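Local structure of glucose 1-dehydrogenase (2B5W) at residues S153-A158 with S301-H305; L145-I149 with A312-F316; M1-A5 with V15-P21; E56-G62 with A120-M124. The protein catalyses the zinc-dependent oxidation of D-glucose and related aldoses with NAD(+) or, preferably, NADP(+), and works as a homodimer. The protein carries 1 engineered substitution. One frame throughout, in Å; residues are numbered along the deposited sequence.

Interaction 1. Residues S153-A158 with S301-H305; sequences SITEKA and SVNSH. With NAP (NADP nicotinamide-adenine-dinucleotide phosphate), chain I.
I154 and N303, which touch through I154 CD1 and N303 O, stand at the carboxamide of NADP: I154 on one side of its plane, V302 on the other. I154 CG2 stands 3.9 Å from nicotinamide C4N. V302 CG2 comes in obliquely from the other side, 3.5 Å from O7N. Both polar ends of the amide are held by backbone. NADP N7N donates to S301 O at 2.9 Å, and N303 N donates to NADP O7N at 3.0 Å with an angle of 159°. These two bonds should fix the amide's rotation. Behind the loop runs helix 149-164. The chain of K157 is fully stretched, with CG anti to the backbone N (chi1 175°). It passes alongside S301 OG and N303 O and ends with NZ on V302 O at 2.7 Å, in the carbonyl plane. The same ammonium makes a salt bridge to D105. At the other end S304 OG donates to S153 OG at 2.6 Å, and S153 OG is bonded in turn to E150 O. A158 CB packs on S301 CB at 3.8 Å. S301 OG and N303 O are buried here without a polar partner. N303 also binds substrate, and E150, near I154, binds the catalytic zinc. The loop follows strand 297-300, the last strand of the parallel Rossmann sheet. This is the nicotinamide end of the coenzyme pocket in a zinc-containing alcohol dehydrogenase fold.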
loop_
_atom_site.group_PDB
_atom_site.type_symbol
_atom_site.label_atom_id
_atom_site.label_comp_id
_atom_site.label_asym_id
_atom_site.label_seq_id
_atom_site.Cartn_x
_atom_site.Cartn_y
_atom_site.Cartn_z
ATOM N N SER A 153 -18.999 -2.394 7.829
ATOM C CA SER A 153 -17.817 -1.953 8.594
ATOM C C SER A 153 -16.502 -2.500 8.069
ATOM O O SER A 153 -15.463 -1.827 8.180
ATOM C CB SER A 153 -17.973 -2.253 10.103
ATOM O OG SER A 153 -17.701 -3.587 10.443
ATOM N N ILE A 154 -16.520 -3.736 7.582
ATOM C CA ILE A 154 -15.353 -4.354 6.954
ATOM C C ILE A 154 -14.878 -3.442 5.817
ATOM O O ILE A 154 -13.693 -3.154 5.686
ATOM C CB ILE A 154 -15.664 -5.775 6.453
ATOM C CG1 ILE A 154 -15.940 -6.733 7.617
ATOM C CG2 ILE A 154 -14.569 -6.244 5.534
ATOM C CD1 ILE A 154 -14.812 -6.927 8.557
ATOM N N THR A 155 -15.798 -3.029 4.953
ATOM C CA THR A 155 -15.458 -2.132 3.871
ATOM C C THR A 155 -15.055 -0.760 4.363
ATOM O O THR A 155 -14.137 -0.167 3.812
ATOM C CB THR A 155 -16.627 -2.066 2.880
ATOM O OG1 THR A 155 -16.704 -3.382 2.296
ATOM C CG2 THR A 155 -16.346 -1.076 1.754
ATOM N N GLU A 156 -15.713 -0.258 5.384
ATOM C CA GLU A 156 -15.336 1.056 5.897
ATOM C C GLU A 156 -13.861 1.030 6.331
ATOM O O GLU A 156 -13.136 1.991 6.085
ATOM C CB GLU A 156 -16.208 1.476 7.061
ATOM C CG GLU A 156 -17.679 1.684 6.767
ATOM C CD GLU A 156 -18.039 2.958 6.025
ATOM O OE1 GLU A 156 -17.149 3.778 5.677
ATOM O OE2 GLU A 156 -19.237 3.126 5.800
ATOM N N LYS A 157 -13.421 -0.030 7.002
ATOM C CA LYS A 157 -12.022 -0.087 7.403
ATOM C C LYS A 157 -11.100 -0.177 6.187
ATOM O O LYS A 157 -10.093 0.520 6.102
ATOM C CB LYS A 157 -11.732 -1.272 8.336
ATOM C CG LYS A 157 -10.229 -1.394 8.641
ATOM C CD LYS A 157 -9.833 -2.569 9.512
ATOM C CE LYS A 157 -8.319 -2.791 9.434
ATOM N NZ LYS A 157 -7.880 -3.800 10.398
ATOM N N ALA A 158 -11.425 -1.058 5.236
ATOM C CA ALA A 158 -10.561 -1.255 4.112
ATOM C C ALA A 158 -10.408 0.031 3.319
ATOM O O ALA A 158 -9.315 0.346 2.877
ATOM C CB ALA A 158 -11.057 -2.414 3.222
ATOM N N SER A 301 -6.519 -5.710 4.326
ATOM C CA SER A 301 -7.326 -5.308 5.468
ATOM C C SER A 301 -8.124 -6.469 5.994
ATOM O O SER A 301 -8.667 -7.266 5.188
ATOM C CB SER A 301 -8.298 -4.177 5.069
ATOM O OG SER A 301 -8.986 -3.624 6.150
ATOM N N VAL A 302 -8.266 -6.529 7.312
ATOM C CA VAL A 302 -9.107 -7.537 7.958
ATOM C C VAL A 302 -9.813 -6.947 9.141
ATOM O O VAL A 302 -9.281 -6.046 9.826
ATOM C CB VAL A 302 -8.321 -8.808 8.284
ATOM C CG1 VAL A 302 -7.184 -8.556 9.267
ATOM C CG2 VAL A 302 -9.238 -9.907 8.762
ATOM N N ASN A 303 -11.035 -7.421 9.397
ATOM C CA ASN A 303 -11.794 -7.022 10.562
ATOM C C ASN A 303 -12.139 -5.528 10.480
ATOM O O ASN A 303 -12.084 -4.919 9.387
ATOM C CB ASN A 303 -11.034 -7.486 11.838
ATOM C CG ASN A 303 -11.881 -7.455 13.112
ATOM O OD1 ASN A 303 -12.882 -8.200 13.254
ATOM N ND2 ASN A 303 -11.475 -6.646 14.048
ATOM N N SER A 304 -12.529 -4.940 11.596
ATOM C CA SER A 304 -13.010 -3.568 11.697
ATOM C C SER A 304 -13.250 -3.277 13.142
ATOM O O SER A 304 -13.327 -4.207 13.972
ATOM C CB SER A 304 -14.307 -3.368 10.860
ATOM O OG SER A 304 -15.330 -4.263 11.320
ATOM N N HIS A 305 -13.379 -1.994 13.482
ATOM C CA HIS A 305 -13.609 -1.638 14.867
ATOM C C HIS A 305 -14.645 -0.542 15.001
ATOM O O HIS A 305 -15.353 -0.204 14.049
ATOM C CB HIS A 305 -12.291 -1.269 15.575
ATOM C CG HIS A 305 -12.333 -1.531 17.051
ATOM N ND1 HIS A 305 -12.768 -2.729 17.578
ATOM C CD2 HIS A 305 -12.058 -0.718 18.107
ATOM C CE1 HIS A 305 -12.715 -2.656 18.901
ATOM N NE2 HIS A 305 -12.295 -1.442 19.246
HETATM P PA NAP I . -18.307 -15.185 -1.391
HETATM O O1A NAP I . -17.752 -16.526 -1.466
HETATM O O2A NAP I . -19.820 -15.166 -1.129
HETATM O O5B NAP I . -18.055 -14.384 -2.726
HETATM C C5B NAP I . -16.905 -14.503 -3.519
HETATM C C4B NAP I . -17.442 -14.253 -4.911
HETATM O O4B NAP I . -16.338 -14.109 -5.776
HETATM C C3B NAP I . -18.324 -15.396 -5.448
HETATM O O3B NAP I . -19.627 -14.965 -5.807
HETATM C C2B NAP I . -17.542 -15.919 -6.654
HETATM O O2B NAP I . -18.334 -16.239 -7.786
HETATM C C1B NAP I . -16.636 -14.759 -6.992
HETATM N N9A NAP I . -15.402 -15.212 -7.603
HETATM C C8A NAP I . -14.478 -16.073 -7.059
HETATM N N7A NAP I . -13.481 -16.241 -7.949
HETATM C C5A NAP I . -13.789 -15.527 -9.082
HETATM C C6A NAP I . -13.157 -15.328 -10.314
HETATM N N6A NAP I . -12.008 -15.950 -10.651
HETATM N N1A NAP I . -13.747 -14.514 -11.253
HETATM C C2A NAP I . -14.936 -13.867 -10.989
HETATM N N3A NAP I . -15.577 -14.057 -9.777
HETATM C C4A NAP I . -15.003 -14.855 -8.843
HETATM O O3 NAP I . -17.711 -14.391 -0.144
HETATM P PN NAP I . -18.089 -12.951 0.493
HETATM O O1N NAP I . -18.512 -11.968 -0.545
HETATM O O2N NAP I . -18.886 -13.082 1.754
HETATM O O5D NAP I . -16.533 -12.753 0.800
HETATM C C5D NAP I . -15.638 -12.368 -0.225
HETATM C C4D NAP I . -14.191 -12.596 0.208
HETATM O O4D NAP I . -13.913 -11.714 1.299
HETATM C C3D NAP I . -13.908 -14.015 0.710
HETATM O O3D NAP I . -12.651 -14.471 0.252
HETATM C C2D NAP I . -13.931 -13.849 2.226
HETATM O O2D NAP I . -13.233 -14.832 2.946
HETATM C C1D NAP I . -13.331 -12.451 2.374
HETATM N N1N NAP I . -13.709 -11.705 3.580
HETATM C C2N NAP I . -12.679 -11.075 4.208
HETATM C C3N NAP I . -12.937 -10.278 5.287
HETATM C C7N NAP I . -11.771 -9.483 5.799
HETATM O O7N NAP I . -12.062 -8.861 7.010
HETATM N N7N NAP I . -10.607 -9.439 5.095
HETATM C C4N NAP I . -14.230 -10.118 5.800
HETATM C C5N NAP I . -15.272 -10.759 5.141
HETATM C C6N NAP I . -15.006 -11.536 4.005
HETATM P P2B NAP I . -18.945 -17.758 -8.024
HETATM O O1X NAP I . -19.933 -18.099 -7.034
HETATM O O2X NAP I . -19.510 -17.664 -9.457
HETATM O O3X NAP I . -17.791 -18.766 -7.984
#

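Interaction 2. Residues L145-I149 with A312-F316; sequences LGFLI and ATVTF. With K (potassium ion), chain F.
F316 points its ring at L145, and the two side chains cross at about a right angle. The contact sets helix 306-318 of the coenzyme-binding part of this Rossmann-type dehydrogenase against the 3-10 turn 146-148, which leads into helix 149-164. The ring is met at its edge, near its plane. L145 CB lies 3.8 Å from F316 CE2, and L148 CD1 reaches the same carbon more loosely at 4.4 Å. With CG anti to the backbone N (chi1 180°), the F316 side chain stretches from the helix across to the turn. I149 CD1 approaches the ring obliquely, 4.4 Å from F316 CD2. I149 also reaches A312, one helical turn before F316. Its CG2 branch packs on A312 CB at 4.1 Å, while CD1 touches T313 CG2. The side-chain contacts are apolar, and no hydrogen bond joins the two segments. L324 of helix 321-327 also packs on L145, L148 and F316, and I152 lies against A312 and F316. T315 takes no part in the packing between the segments. Its OG1 is hydrogen-bonded to E156 and binds a potassium ion at 2.8 Å.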
loop_
_atom_site.group_PDB
_atom_site.type_symbol
_atom_site.label_atom_id
_atom_site.label_comp_id
_atom_site.label_asym_id
_atom_site.label_seq_id
_atom_site.Cartn_x
_atom_site.Cartn_y
_atom_site.Cartn_z
ATOM N N LEU A 145 -32.301 -4.650 9.508
ATOM C CA LEU A 145 -31.175 -5.014 8.666
ATOM C C LEU A 145 -29.842 -4.775 9.379
ATOM O O LEU A 145 -28.772 -4.654 8.728
ATOM C CB LEU A 145 -31.228 -4.293 7.341
ATOM C CG LEU A 145 -32.457 -4.576 6.505
ATOM C CD1 LEU A 145 -32.351 -3.800 5.174
ATOM C CD2 LEU A 145 -32.623 -6.094 6.255
ATOM N N GLY A 146 -29.873 -4.864 10.707
ATOM C CA GLY A 146 -28.688 -4.504 11.498
ATOM C C GLY A 146 -27.531 -5.469 11.354
ATOM O O GLY A 146 -26.363 -5.113 11.675
ATOM N N PHE A 147 -27.815 -6.683 10.900
ATOM C CA PHE A 147 -26.791 -7.645 10.550
ATOM C C PHE A 147 -25.904 -7.213 9.388
ATOM O O PHE A 147 -24.952 -7.902 9.104
ATOM C CB PHE A 147 -27.419 -9.027 10.301
ATOM C CG PHE A 147 -28.385 -9.050 9.157
ATOM C CD1 PHE A 147 -27.954 -9.295 7.847
ATOM C CD2 PHE A 147 -29.744 -8.837 9.366
ATOM C CE1 PHE A 147 -28.869 -9.279 6.812
ATOM C CE2 PHE A 147 -30.617 -8.816 8.347
ATOM C CZ PHE A 147 -30.213 -9.049 7.076
ATOM N N LEU A 148 -26.253 -6.131 8.689
ATOM C CA LEU A 148 -25.445 -5.628 7.596
ATOM C C LEU A 148 -24.408 -4.631 8.094
ATOM O O LEU A 148 -23.474 -4.307 7.359
ATOM C CB LEU A 148 -26.292 -4.936 6.541
ATOM C CG LEU A 148 -27.250 -5.830 5.752
ATOM C CD1 LEU A 148 -27.991 -4.983 4.744
ATOM C CD2 LEU A 148 -26.524 -6.943 5.099
ATOM N N ILE A 149 -24.542 -4.166 9.330
ATOM C CA ILE A 149 -23.575 -3.161 9.870
ATOM C C ILE A 149 -22.167 -3.774 9.953
ATOM O O ILE A 149 -21.192 -3.132 9.551
ATOM C CB ILE A 149 -24.057 -2.632 11.212
ATOM C CG1 ILE A 149 -25.361 -1.871 11.078
ATOM C CG2 ILE A 149 -22.977 -1.827 11.901
ATOM C CD1 ILE A 149 -25.297 -0.716 10.094
ATOM N N ALA A 312 -20.525 2.920 9.318
ATOM C CA ALA A 312 -21.495 2.055 8.609
ATOM C C ALA A 312 -22.927 2.482 8.778
ATOM O O ALA A 312 -23.720 2.345 7.841
ATOM C CB ALA A 312 -21.337 0.582 9.050
ATOM N N THR A 313 -23.325 2.973 9.965
ATOM C CA THR A 313 -24.687 3.433 10.159
ATOM C C THR A 313 -25.062 4.583 9.242
ATOM O O THR A 313 -26.199 4.664 8.750
ATOM C CB THR A 313 -25.064 3.777 11.622
ATOM O OG1 THR A 313 -24.358 4.981 12.082
ATOM C CG2 THR A 313 -24.696 2.627 12.555
ATOM N N VAL A 314 -24.123 5.520 9.044
ATOM C CA VAL A 314 -24.348 6.639 8.169
ATOM C C VAL A 314 -24.400 6.179 6.695
ATOM O O VAL A 314 -25.289 6.579 5.948
ATOM C CB VAL A 314 -23.221 7.692 8.401
ATOM C CG1 VAL A 314 -23.306 8.834 7.387
ATOM C CG2 VAL A 314 -23.318 8.276 9.803
ATOM N N THR A 315 -23.464 5.325 6.319
ATOM C CA THR A 315 -23.447 4.804 4.964
ATOM C C THR A 315 -24.722 4.033 4.657
ATOM O O THR A 315 -25.324 4.178 3.592
ATOM C CB THR A 315 -22.228 3.952 4.776
ATOM O OG1 THR A 315 -21.042 4.769 4.865
ATOM C CG2 THR A 315 -22.213 3.292 3.352
ATOM N N PHE A 316 -25.187 3.234 5.626
ATOM C CA PHE A 316 -26.443 2.489 5.450
ATOM C C PHE A 316 -27.610 3.365 5.004
ATOM O O PHE A 316 -28.363 3.017 4.108
ATOM C CB PHE A 316 -26.787 1.798 6.764
ATOM C CG PHE A 316 -28.061 0.993 6.727
ATOM C CD1 PHE A 316 -29.248 1.568 6.922
ATOM C CD2 PHE A 316 -27.992 -0.380 6.598
ATOM C CE1 PHE A 316 -30.423 0.817 6.885
ATOM C CE2 PHE A 316 -29.146 -1.146 6.596
ATOM C CZ PHE A 316 -30.338 -0.541 6.752
HETATM K K K F . -19.883 6.642 3.088
#

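Interaction 3. Residues M1-A5 with V15-P21; sequences MKAIA and VIEKPRP
M1 and K18 close the open end of an N-terminal beta hairpin made by strands 2-7 and 14-17. The strand segments run antiparallel with a marked twist, 132° between their directions. A3 and I16 are the hydrogen-bonded pair: I16 N donates to A3 O at 2.8 Å, and A3 N returns a bond to I16 O at 2.9 Å. K2 faces E17 and I4 faces V15 in non-hydrogen-bonded pairs. K18 N is also bonded to M1 O at 3.0 Å, and the terminal amine M1 N to K18 O at 2.8 Å. K2, I4, V15 and E17 share one face of the sheet, where I4 CD1 meets V15 CG2 at 3.5 Å. There the K2 and E17 chains also approach each other through their CG atoms, 4.2 Å apart. On the other face the I16 chain lies along A3 and A5, CD1 touching A5 CB at 3.8 Å. M1 CG sits between the backbone N and the carbonyl carbon (chi1 73°), and from there the extended chain runs past R20 to P21. With a serine here, P21 would probably lose its apolar partner and a gap would open beside R20. The M1 and P21 side chains cross at about a right angle, and M1 CE presses on P21 CD at 3.4 Å, tighter than usual carbon contact.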
loop_
_atom_site.group_PDB
_atom_site.type_symbol
_atom_site.label_atom_id
_atom_site.label_comp_id
_atom_site.label_asym_id
_atom_site.label_seq_id
_atom_site.Cartn_x
_atom_site.Cartn_y
_atom_site.Cartn_z
ATOM N N MET A 1 -30.920 -21.985 26.541
ATOM C CA MET A 1 -31.250 -21.321 25.271
ATOM C C MET A 1 -30.745 -22.127 24.076
ATOM O O MET A 1 -29.822 -22.932 24.193
ATOM C CB MET A 1 -30.622 -19.968 25.225
ATOM C CG MET A 1 -29.168 -20.003 25.037
ATOM S SD MET A 1 -28.537 -18.418 24.997
ATOM C CE MET A 1 -26.931 -18.608 24.892
ATOM N N LYS A 2 -31.351 -21.841 22.924
ATOM C CA LYS A 2 -30.989 -22.468 21.665
ATOM C C LYS A 2 -29.855 -21.705 21.010
ATOM O O LYS A 2 -29.776 -20.503 21.168
ATOM C CB LYS A 2 -32.165 -22.561 20.712
ATOM C CG LYS A 2 -33.163 -23.685 21.156
ATOM C CD LYS A 2 -34.399 -23.856 20.280
ATOM C CE LYS A 2 -35.337 -24.926 20.864
ATOM N NZ LYS A 2 -36.603 -25.088 20.085
ATOM N N ALA A 3 -28.994 -22.423 20.305
ATOM C CA ALA A 3 -27.899 -21.814 19.529
ATOM C C ALA A 3 -27.617 -22.682 18.298
ATOM O O ALA A 3 -27.958 -23.868 18.267
ATOM C CB ALA A 3 -26.686 -21.685 20.363
ATOM N N ILE A 4 -27.007 -22.090 17.277
ATOM C CA ILE A 4 -26.648 -22.782 16.055
ATOM C C ILE A 4 -25.134 -22.924 16.045
ATOM O O ILE A 4 -24.418 -21.935 16.171
ATOM C CB ILE A 4 -27.129 -22.001 14.794
ATOM C CG1 ILE A 4 -28.644 -21.768 14.845
ATOM C CG2 ILE A 4 -26.719 -22.742 13.544
ATOM C CD1 ILE A 4 -29.491 -22.993 14.929
ATOM N N ALA A 5 -24.652 -24.158 15.923
ATOM C CA ALA A 5 -23.236 -24.456 16.113
ATOM C C ALA A 5 -22.727 -25.463 15.093
ATOM O O ALA A 5 -23.512 -26.190 14.492
ATOM C CB ALA A 5 -23.006 -24.994 17.490
ATOM N N VAL A 15 -28.732 -27.252 15.731
ATOM C CA VAL A 15 -29.233 -26.620 16.928
ATOM C C VAL A 15 -28.751 -27.361 18.161
ATOM O O VAL A 15 -28.870 -28.593 18.263
ATOM C CB VAL A 15 -30.786 -26.546 16.989
ATOM C CG1 VAL A 15 -31.208 -25.765 18.192
ATOM C CG2 VAL A 15 -31.337 -25.912 15.738
ATOM N N ILE A 16 -28.191 -26.589 19.081
ATOM C CA ILE A 16 -27.818 -27.037 20.409
ATOM C C ILE A 16 -28.515 -26.220 21.479
ATOM O O ILE A 16 -29.125 -25.191 21.200
ATOM C CB ILE A 16 -26.306 -26.971 20.612
ATOM C CG1 ILE A 16 -25.775 -25.523 20.530
ATOM C CG2 ILE A 16 -25.573 -27.823 19.568
ATOM C CD1 ILE A 16 -24.370 -25.405 21.018
ATOM N N GLU A 17 -28.396 -26.678 22.720
ATOM C CA GLU A 17 -28.814 -25.906 23.880
ATOM C C GLU A 17 -27.705 -25.756 24.893
ATOM O O GLU A 17 -26.911 -26.695 25.129
ATOM C CB GLU A 17 -30.022 -26.535 24.540
ATOM C CG GLU A 17 -31.244 -26.488 23.636
ATOM C CD GLU A 17 -32.405 -27.234 24.214
ATOM O OE1 GLU A 17 -33.409 -26.584 24.512
ATOM O OE2 GLU A 17 -32.295 -28.470 24.364
ATOM N N LYS A 18 -27.655 -24.579 25.507
ATOM C CA LYS A 18 -26.704 -24.287 26.548
ATOM C C LYS A 18 -27.288 -23.188 27.402
ATOM O O LYS A 18 -28.259 -22.533 27.014
ATOM C CB LYS A 18 -25.367 -23.861 25.932
ATOM C CG LYS A 18 -25.448 -22.583 25.101
ATOM C CD LYS A 18 -24.037 -22.029 24.848
ATOM C CE LYS A 18 -23.277 -22.856 23.906
ATOM N NZ LYS A 18 -21.868 -22.329 23.746
ATOM N N PRO A 19 -26.754 -23.009 28.593
ATOM C CA PRO A 19 -27.329 -22.018 29.505
ATOM C C PRO A 19 -27.228 -20.602 28.928
ATOM O O PRO A 19 -26.259 -20.316 28.227
ATOM C CB PRO A 19 -26.451 -22.128 30.754
ATOM C CG PRO A 19 -25.779 -23.443 30.652
ATOM C CD PRO A 19 -25.605 -23.722 29.184
ATOM N N ARG A 20 -28.187 -19.760 29.260
ATOM C CA ARG A 20 -28.038 -18.339 28.952
ATOM C C ARG A 20 -26.807 -17.814 29.655
ATOM O O ARG A 20 -26.592 -18.093 30.834
ATOM C CB ARG A 20 -29.207 -17.562 29.509
ATOM C CG ARG A 20 -30.108 -16.941 28.531
ATOM C CD ARG A 20 -31.113 -16.066 29.238
ATOM N NE ARG A 20 -32.463 -16.477 28.916
ATOM C CZ ARG A 20 -33.531 -15.789 29.268
ATOM N NH1 ARG A 20 -34.725 -16.231 28.903
ATOM N NH2 ARG A 20 -33.410 -14.692 30.001
ATOM N N PRO A 21 -25.988 -17.034 28.968
ATOM C CA PRO A 21 -24.853 -16.411 29.630
ATOM C C PRO A 21 -25.303 -15.308 30.594
ATOM O O PRO A 21 -26.397 -14.753 30.454
ATOM C CB PRO A 21 -24.067 -15.840 28.459
ATOM C CG PRO A 21 -25.093 -15.490 27.531
ATOM C CD PRO A 21 -26.044 -16.653 27.545
#

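Interaction 4. Residues E56-G62 with A120-M124; sequences EDHLVLG and AHGYM
H121 and V60 stand at the middle of this contact, between a tight, buried backbone-bonded end and an outer end of polar side chains. At the tight end the chain at 122-124 wraps round the end of the strand. G122 N donates to V60 O at 2.8 Å, from above the carbonyl plane. M124 N donates to L61 O, nearly along the carbonyl axis. Y123 N donates to G62 O at 2.9 Å. M124 CB and CG lie close over L61 O, and SD touches L61 CB at 3.9 Å. G62, with phi 102°, has a backbone shape suited to glycine, and a CB on it would clash with M124 CG. In this GroES-like catalytic domain the strand 58-60 leads straight to the zinc ligands H63 and E64. The outer end is more open to solvent: E56, H58 and H121 are partly exposed, yet well bonded. The H121 ring bridges two groups of 56-62. Its ND1 accepts from V60 N at 3.0 Å, nearly straight at 178°. Its NE2 donates to E56 OE1 at 2.8 Å, in the ring plane but from above the carboxylate plane. The carboxylate would probably polarise the ring. A leucine in place of H121 would probably leave V60 N and the E56 carboxylate without their partner. The H58 ring lies almost parallel to that of H121, 14° between planes, but so far offset that little of one lies over the other, with centroids 4.5 Å apart. H58 is held by D57 OD1, which accepts from ND1 at 2.9 Å, while K18 bonds to its NE2.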
loop_
_atom_site.group_PDB
_atom_site.type_symbol
_atom_site.label_atom_id
_atom_site.label_comp_id
_atom_site.label_asym_id
_atom_site.label_seq_id
_atom_site.Cartn_x
_atom_site.Cartn_y
_atom_site.Cartn_z
ATOM N N GLU A 56 -13.866 -27.109 24.292
ATOM C CA GLU A 56 -15.281 -27.219 23.968
ATOM C C GLU A 56 -15.486 -28.021 22.707
ATOM O O GLU A 56 -14.607 -28.111 21.852
ATOM C CB GLU A 56 -15.897 -25.827 23.849
ATOM C CG GLU A 56 -15.782 -25.083 25.167
ATOM C CD GLU A 56 -16.745 -23.936 25.305
ATOM O OE1 GLU A 56 -17.971 -24.149 25.090
ATOM O OE2 GLU A 56 -16.268 -22.825 25.662
ATOM N N ASP A 57 -16.671 -28.622 22.604
ATOM C CA ASP A 57 -16.951 -29.601 21.560
ATOM C C ASP A 57 -17.769 -29.043 20.400
ATOM O O ASP A 57 -18.262 -29.804 19.558
ATOM C CB ASP A 57 -17.652 -30.848 22.148
ATOM C CG ASP A 57 -19.065 -30.573 22.670
ATOM O OD1 ASP A 57 -19.629 -29.473 22.486
ATOM O OD2 ASP A 57 -19.703 -31.441 23.296
ATOM N N HIS A 58 -17.857 -27.719 20.334
ATOM C CA HIS A 58 -18.613 -27.058 19.276
ATOM C C HIS A 58 -18.146 -25.613 19.172
ATOM O O HIS A 58 -17.423 -25.124 20.049
ATOM C CB HIS A 58 -20.110 -27.098 19.613
ATOM C CG HIS A 58 -20.489 -26.251 20.791
ATOM N ND1 HIS A 58 -20.322 -26.661 22.098
ATOM C CD2 HIS A 58 -20.974 -24.984 20.862
ATOM C CE1 HIS A 58 -20.713 -25.701 22.915
ATOM N NE2 HIS A 58 -21.124 -24.674 22.189
ATOM N N LEU A 59 -18.598 -24.952 18.115
ATOM C CA LEU A 59 -18.427 -23.524 17.958
ATOM C C LEU A 59 -19.786 -22.944 17.548
ATOM O O LEU A 59 -20.331 -23.311 16.516
ATOM C CB LEU A 59 -17.401 -23.228 16.878
ATOM C CG LEU A 59 -17.271 -21.750 16.467
ATOM C CD1 LEU A 59 -16.745 -20.939 17.619
ATOM C CD2 LEU A 59 -16.366 -21.640 15.294
ATOM N N VAL A 60 -20.325 -22.062 18.382
ATOM C CA VAL A 60 -21.542 -21.330 17.991
ATOM C C VAL A 60 -21.155 -20.381 16.856
ATOM O O VAL A 60 -20.138 -19.659 16.966
ATOM C CB VAL A 60 -22.134 -20.544 19.154
ATOM C CG1 VAL A 60 -23.270 -19.646 18.686
ATOM C CG2 VAL A 60 -22.643 -21.499 20.264
ATOM N N LEU A 61 -21.905 -20.423 15.758
ATOM C CA LEU A 61 -21.596 -19.635 14.595
ATOM C C LEU A 61 -22.116 -18.201 14.734
ATOM O O LEU A 61 -22.872 -17.906 15.639
ATOM C CB LEU A 61 -22.200 -20.279 13.362
ATOM C CG LEU A 61 -21.669 -21.663 12.961
ATOM C CD1 LEU A 61 -22.549 -22.197 11.825
ATOM C CD2 LEU A 61 -20.226 -21.568 12.544
ATOM N N GLY A 62 -21.699 -17.360 13.785
ATOM C CA GLY A 62 -22.266 -16.040 13.580
ATOM C C GLY A 62 -21.415 -14.924 14.143
ATOM O O GLY A 62 -21.159 -14.860 15.350
ATOM N N ALA A 120 -13.707 -18.375 19.993
ATOM C CA ALA A 120 -14.771 -17.850 20.834
ATOM C C ALA A 120 -16.108 -18.057 20.120
ATOM O O ALA A 120 -16.220 -17.851 18.926
ATOM C CB ALA A 120 -14.555 -16.378 21.157
ATOM N N HIS A 121 -17.103 -18.482 20.869
ATOM C CA HIS A 121 -18.449 -18.657 20.356
ATOM C C HIS A 121 -18.997 -17.351 19.802
ATOM O O HIS A 121 -18.705 -16.283 20.314
ATOM C CB HIS A 121 -19.383 -19.133 21.447
ATOM C CG HIS A 121 -19.060 -20.506 21.923
ATOM N ND1 HIS A 121 -18.971 -21.568 21.059
ATOM C CD2 HIS A 121 -18.775 -20.980 23.159
ATOM C CE1 HIS A 121 -18.658 -22.657 21.752
ATOM N NE2 HIS A 121 -18.528 -22.326 23.021
ATOM N N GLY A 122 -19.799 -17.515 18.765
ATOM C CA GLY A 122 -20.413 -16.407 18.050
ATOM C C GLY A 122 -21.742 -15.997 18.655
ATOM O O GLY A 122 -21.996 -16.188 19.854
ATOM N N TYR A 123 -22.608 -15.447 17.793
ATOM C CA TYR A 123 -23.800 -14.753 18.200
ATOM C C TYR A 123 -25.124 -15.441 17.826
ATOM O O TYR A 123 -26.188 -14.928 18.191
ATOM C CB TYR A 123 -23.800 -13.336 17.607
ATOM C CG TYR A 123 -22.592 -12.519 18.016
ATOM C CD1 TYR A 123 -22.325 -12.280 19.357
ATOM C CD2 TYR A 123 -21.707 -11.991 17.071
ATOM C CE1 TYR A 123 -21.222 -11.552 19.743
ATOM C CE2 TYR A 123 -20.612 -11.290 17.454
ATOM C CZ TYR A 123 -20.368 -11.068 18.789
ATOM O OH TYR A 123 -19.268 -10.349 19.214
ATOM N N MET A 124 -25.055 -16.596 17.152
ATOM C CA MET A 124 -26.262 -17.322 16.777
ATOM C C MET A 124 -26.811 -18.103 17.968
ATOM O O MET A 124 -26.804 -19.336 17.983
ATOM C CB MET A 124 -26.023 -18.260 15.593
ATOM C CG MET A 124 -25.859 -17.528 14.312
ATOM S SD MET A 124 -25.671 -18.628 12.916
ATOM C CE MET A 124 -25.565 -17.391 11.598
#

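Overall arrangement
The four contacts form two touching pairs. Interactions 1 and 2 meet on the coenzyme-binding side through the E156-T315 bond; their centres are 13 Å apart. Interactions 3 and 4 share a three-stranded sheet, and their centres are 9 Å apart. They are joined through K18 and H58, and I4 N lies 2.9 Å from M124 O, probably a hydrogen bond. The active site lies between the pairs. The bound zinc is about 6 Å from the side chain of I154, about 8 Å from G62 and about 9 Å from the side chain of L148. Interaction 3 is farther from the metal: the side chain of I4 is about 12 Å from that of the zinc ligand H63. C38, a zinc ligand here, is the engineered residue.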